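Long-range contact in kelch repeat and BTB domain-containing protein A55 (Vaccinia virus WR, PDB 6I2M), which probably serves as a substrate-specific adapter of CUL3-containing E3 ubiquitin ligases, directing host proteins to ubiquitination and proteasomal degradation: residues L64-Y78 with Y93-A106. Residues are numbered along the deposited sequence; the frame is centred on the assembly and turned at random.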
# COMPACT_ATOMS: atom_id res chain seq x y z
N LEU A 64 2.77 -4.24 25.14
CA LEU A 64 2.99 -2.79 25.15
C LEU A 64 1.98 -2.10 26.09
O LEU A 64 1.34 -1.12 25.71
CB LEU A 64 2.93 -2.21 23.72
CG LEU A 64 4.03 -2.63 22.74
CD1 LEU A 64 3.58 -2.41 21.30
CD2 LEU A 64 5.33 -1.88 22.99
N SER A 65 1.87 -2.62 27.33
CA SER A 65 0.96 -2.13 28.37
C SER A 65 1.29 -0.73 28.91
O SER A 65 0.40 -0.08 29.47
CB SER A 65 0.86 -3.14 29.52
OG SER A 65 0.27 -4.35 29.08
N HIS A 66 2.55 -0.27 28.74
CA HIS A 66 3.01 1.04 29.20
C HIS A 66 2.55 2.20 28.28
O HIS A 66 2.76 3.37 28.63
CB HIS A 66 4.53 1.05 29.40
CG HIS A 66 5.32 0.89 28.14
ND1 HIS A 66 5.49 -0.35 27.55
CD2 HIS A 66 5.97 1.82 27.40
CE1 HIS A 66 6.23 -0.13 26.47
NE2 HIS A 66 6.54 1.16 26.34
N LEU A 67 1.91 1.88 27.14
CA LEU A 67 1.39 2.84 26.17
C LEU A 67 -0.15 2.86 26.18
O LEU A 67 -0.78 1.88 26.59
CB LEU A 67 1.90 2.52 24.75
CG LEU A 67 3.42 2.50 24.53
CD1 LEU A 67 3.79 1.63 23.35
CD2 LEU A 67 3.99 3.90 24.35
N ASP A 68 -0.76 3.98 25.72
CA ASP A 68 -2.21 4.18 25.66
C ASP A 68 -2.84 3.30 24.56
O ASP A 68 -2.37 3.33 23.42
CB ASP A 68 -2.53 5.67 25.43
CG ASP A 68 -4.01 6.00 25.38
OD1 ASP A 68 -4.57 6.03 24.26
OD2 ASP A 68 -4.61 6.22 26.45
N TYR A 69 -3.89 2.52 24.91
CA TYR A 69 -4.59 1.60 23.99
C TYR A 69 -5.19 2.28 22.76
O TYR A 69 -4.89 1.85 21.64
CB TYR A 69 -5.66 0.75 24.72
CG TYR A 69 -6.60 0.02 23.79
CD1 TYR A 69 -6.14 -1.03 22.98
CD2 TYR A 69 -7.94 0.38 23.69
CE1 TYR A 69 -7.00 -1.68 22.10
CE2 TYR A 69 -8.81 -0.28 22.82
CZ TYR A 69 -8.33 -1.32 22.03
OH TYR A 69 -9.17 -1.98 21.17
N GLN A 70 -6.06 3.29 22.95
CA GLN A 70 -6.72 4.03 21.86
C GLN A 70 -5.70 4.68 20.93
O GLN A 70 -5.95 4.77 19.72
CB GLN A 70 -7.74 5.04 22.42
CG GLN A 70 -8.74 5.60 21.39
CD GLN A 70 -9.62 4.55 20.73
OE1 GLN A 70 -10.13 3.62 21.36
NE2 GLN A 70 -9.81 4.69 19.42
N SER A 71 -4.54 5.09 21.47
CA SER A 71 -3.43 5.68 20.73
C SER A 71 -2.79 4.61 19.82
O SER A 71 -2.68 4.85 18.62
CB SER A 71 -2.40 6.26 21.68
OG SER A 71 -1.31 6.84 20.99
N VAL A 72 -2.42 3.44 20.39
CA VAL A 72 -1.82 2.30 19.67
C VAL A 72 -2.77 1.79 18.57
O VAL A 72 -2.34 1.62 17.43
CB VAL A 72 -1.33 1.17 20.62
CG1 VAL A 72 -0.79 -0.04 19.85
CG2 VAL A 72 -0.26 1.67 21.59
N ASN A 73 -4.07 1.59 18.92
CA ASN A 73 -5.12 1.11 18.01
C ASN A 73 -5.30 2.01 16.79
O ASN A 73 -5.36 1.50 15.67
CB ASN A 73 -6.45 0.94 18.76
CG ASN A 73 -7.52 0.24 17.97
OD1 ASN A 73 -7.53 -0.99 17.84
ND2 ASN A 73 -8.44 1.00 17.40
N ASP A 74 -5.35 3.34 17.00
CA ASP A 74 -5.50 4.33 15.92
C ASP A 74 -4.24 4.44 15.07
O ASP A 74 -4.34 4.72 13.87
CB ASP A 74 -5.91 5.70 16.47
CG ASP A 74 -7.33 5.79 17.00
OD1 ASP A 74 -8.10 4.82 16.81
OD2 ASP A 74 -7.68 6.84 17.58
N LEU A 75 -3.06 4.20 15.68
CA LEU A 75 -1.77 4.22 14.98
C LEU A 75 -1.64 3.02 14.05
O LEU A 75 -1.10 3.17 12.96
CB LEU A 75 -0.59 4.29 15.96
CG LEU A 75 -0.26 5.68 16.51
CD1 LEU A 75 0.56 5.58 17.76
CD2 LEU A 75 0.47 6.52 15.49
N ILE A 76 -2.18 1.85 14.46
CA ILE A 76 -2.21 0.63 13.63
C ILE A 76 -3.19 0.89 12.47
O ILE A 76 -2.87 0.55 11.33
CB ILE A 76 -2.55 -0.65 14.45
CG1 ILE A 76 -1.44 -0.95 15.49
CG2 ILE A 76 -2.77 -1.88 13.54
CD1 ILE A 76 -1.91 -1.70 16.72
N ASP A 77 -4.32 1.56 12.75
CA ASP A 77 -5.32 1.96 11.75
C ASP A 77 -4.69 2.93 10.74
O ASP A 77 -5.04 2.87 9.56
CB ASP A 77 -6.56 2.59 12.41
CG ASP A 77 -7.46 1.64 13.18
OD1 ASP A 77 -7.50 0.44 12.82
OD2 ASP A 77 -8.14 2.09 14.13
N TYR A 78 -3.75 3.77 11.20
CA TYR A 78 -3.00 4.72 10.36
C TYR A 78 -2.00 3.97 9.47
O TYR A 78 -1.79 4.39 8.33
CB TYR A 78 -2.31 5.80 11.21
CG TYR A 78 -1.61 6.86 10.39
CD1 TYR A 78 -2.32 7.86 9.74
CD2 TYR A 78 -0.22 6.87 10.27
CE1 TYR A 78 -1.68 8.83 8.98
CE2 TYR A 78 0.43 7.84 9.51
CZ TYR A 78 -0.30 8.82 8.87
OH TYR A 78 0.34 9.78 8.13
N TYR A 93 -1.23 12.40 23.11
CA TYR A 93 -0.91 11.00 23.40
C TYR A 93 -0.51 10.19 22.17
O TYR A 93 0.27 9.25 22.31
CB TYR A 93 -2.06 10.33 24.17
CG TYR A 93 -2.49 11.09 25.41
CD1 TYR A 93 -1.77 11.00 26.60
CD2 TYR A 93 -3.61 11.92 25.39
CE1 TYR A 93 -2.15 11.71 27.73
CE2 TYR A 93 -4.00 12.64 26.52
CZ TYR A 93 -3.27 12.53 27.69
OH TYR A 93 -3.65 13.23 28.81
N ILE A 94 -1.03 10.55 20.97
CA ILE A 94 -0.70 9.86 19.71
C ILE A 94 0.76 10.13 19.31
O ILE A 94 1.44 9.21 18.86
CB ILE A 94 -1.74 10.14 18.57
CG1 ILE A 94 -3.16 9.69 18.99
CG2 ILE A 94 -1.33 9.46 17.25
CD1 ILE A 94 -4.31 10.29 18.19
N LEU A 95 1.25 11.37 19.52
CA LEU A 95 2.63 11.77 19.23
C LEU A 95 3.65 11.03 20.10
O LEU A 95 4.67 10.59 19.58
CB LEU A 95 2.80 13.30 19.33
CG LEU A 95 4.19 13.89 19.03
CD1 LEU A 95 4.51 13.85 17.55
CD2 LEU A 95 4.29 15.31 19.53
N SER A 96 3.36 10.88 21.42
CA SER A 96 4.21 10.18 22.39
C SER A 96 4.44 8.72 22.02
O SER A 96 5.58 8.24 22.10
CB SER A 96 3.60 10.26 23.79
OG SER A 96 3.58 11.58 24.29
N THR A 97 3.36 8.02 21.62
CA THR A 97 3.39 6.61 21.22
C THR A 97 4.08 6.45 19.86
O THR A 97 4.85 5.50 19.68
CB THR A 97 1.97 6.02 21.25
OG1 THR A 97 1.28 6.46 22.42
CG2 THR A 97 1.97 4.51 21.18
N ALA A 98 3.83 7.40 18.93
CA ALA A 98 4.45 7.41 17.60
C ALA A 98 5.95 7.66 17.69
O ALA A 98 6.70 7.16 16.85
CB ALA A 98 3.80 8.47 16.72
N ASP A 99 6.39 8.43 18.71
CA ASP A 99 7.80 8.74 18.96
C ASP A 99 8.54 7.52 19.50
O ASP A 99 9.70 7.31 19.13
CB ASP A 99 7.92 9.93 19.93
CG ASP A 99 9.31 10.54 20.05
OD1 ASP A 99 10.12 10.36 19.11
OD2 ASP A 99 9.58 11.21 21.07
N PHE A 100 7.88 6.72 20.36
CA PHE A 100 8.42 5.49 20.94
C PHE A 100 8.55 4.41 19.86
O PHE A 100 9.63 3.83 19.71
CB PHE A 100 7.54 5.00 22.11
CG PHE A 100 7.90 3.64 22.67
CD1 PHE A 100 7.24 2.50 22.23
CD2 PHE A 100 8.90 3.51 23.62
CE1 PHE A 100 7.59 1.24 22.73
CE2 PHE A 100 9.25 2.25 24.12
CZ PHE A 100 8.59 1.12 23.67
N LEU A 101 7.46 4.15 19.11
CA LEU A 101 7.41 3.15 18.04
C LEU A 101 8.17 3.60 16.77
O LEU A 101 8.40 2.78 15.88
CB LEU A 101 5.96 2.74 17.72
CG LEU A 101 5.20 2.01 18.83
CD1 LEU A 101 3.70 2.14 18.65
CD2 LEU A 101 5.60 0.54 18.92
N GLN A 102 8.57 4.88 16.72
CA GLN A 102 9.33 5.54 15.66
C GLN A 102 8.71 5.39 14.25
O GLN A 102 9.36 4.91 13.32
CB GLN A 102 10.81 5.12 15.68
CG GLN A 102 11.65 5.82 16.75
CD GLN A 102 11.89 7.30 16.50
OE1 GLN A 102 11.96 7.77 15.35
NE2 GLN A 102 12.03 8.06 17.57
N ILE A 103 7.45 5.83 14.12
CA ILE A 103 6.72 5.85 12.85
C ILE A 103 6.81 7.27 12.28
O ILE A 103 6.24 8.21 12.83
CB ILE A 103 5.27 5.26 12.93
CG1 ILE A 103 4.46 5.58 11.64
CG2 ILE A 103 4.53 5.69 14.21
CD1 ILE A 103 3.21 4.78 11.41
N GLY A 104 7.60 7.41 11.20
CA GLY A 104 7.85 8.67 10.52
C GLY A 104 6.63 9.34 9.92
O GLY A 104 6.51 10.56 9.95
N SER A 105 5.73 8.51 9.36
CA SER A 105 4.48 8.93 8.72
C SER A 105 3.49 9.57 9.70
O SER A 105 2.77 10.49 9.32
CB SER A 105 3.83 7.73 8.03
OG SER A 105 4.66 7.22 7.00
N ALA A 106 3.47 9.07 10.95
CA ALA A 106 2.58 9.55 12.00
C ALA A 106 3.19 10.66 12.86
O ALA A 106 2.44 11.52 13.33
CB ALA A 106 2.15 8.39 12.88
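The imidazole of H66 turns its edge to one face of the F100 ring in an offset edge-to-face pair: the planes stand at 80° and NE2 of H66 comes 3.4 Å from CZ of F100. L67 CG, from the same segment as H66, sits above one face of the imidazole, displaced toward the rim, while the F100 ring meets L64 CD2 at its own edge and L67 CD1 obliquely. At the other end, the edge of the Y78 ring lies against S105 and I103 CD1; with CG anti to the backbone N (chi1 -176°), the ring reaches helix 104-116, where Y78 OH lies 2.8 Å from S105 O, with the E109 carboxylate a second acceptor within reach of the same proton.

Between these ends L75 is a knob among I94, T97, A98 and A106, its CD2 3.6 Å from A106 CB. Y93 O is gripped by two hydroxyls: T97 OG1 donates nearly in line with the C=O and only slightly tilted from its plane, whereas S71 OG, 3.2 Å from Y93 O, stands above the carbonyl plane. D68 N-caps helix 69-79 through OD1, accepting from S71 N.

The axes of 69-78 and 93-101 approach to 9.0 Å and cross at -67°. F100 also meets aromatic side chains on a chain of another protein in the assembly edge-to-face, so this helical packing adjoins an intermolecular interface. Helix 69-79 lies between helix 91-101 and strands 23-27 and 30-34, an arrangement characteristic of the BTB/POZ fold, the domain responsible for CUL3 interaction.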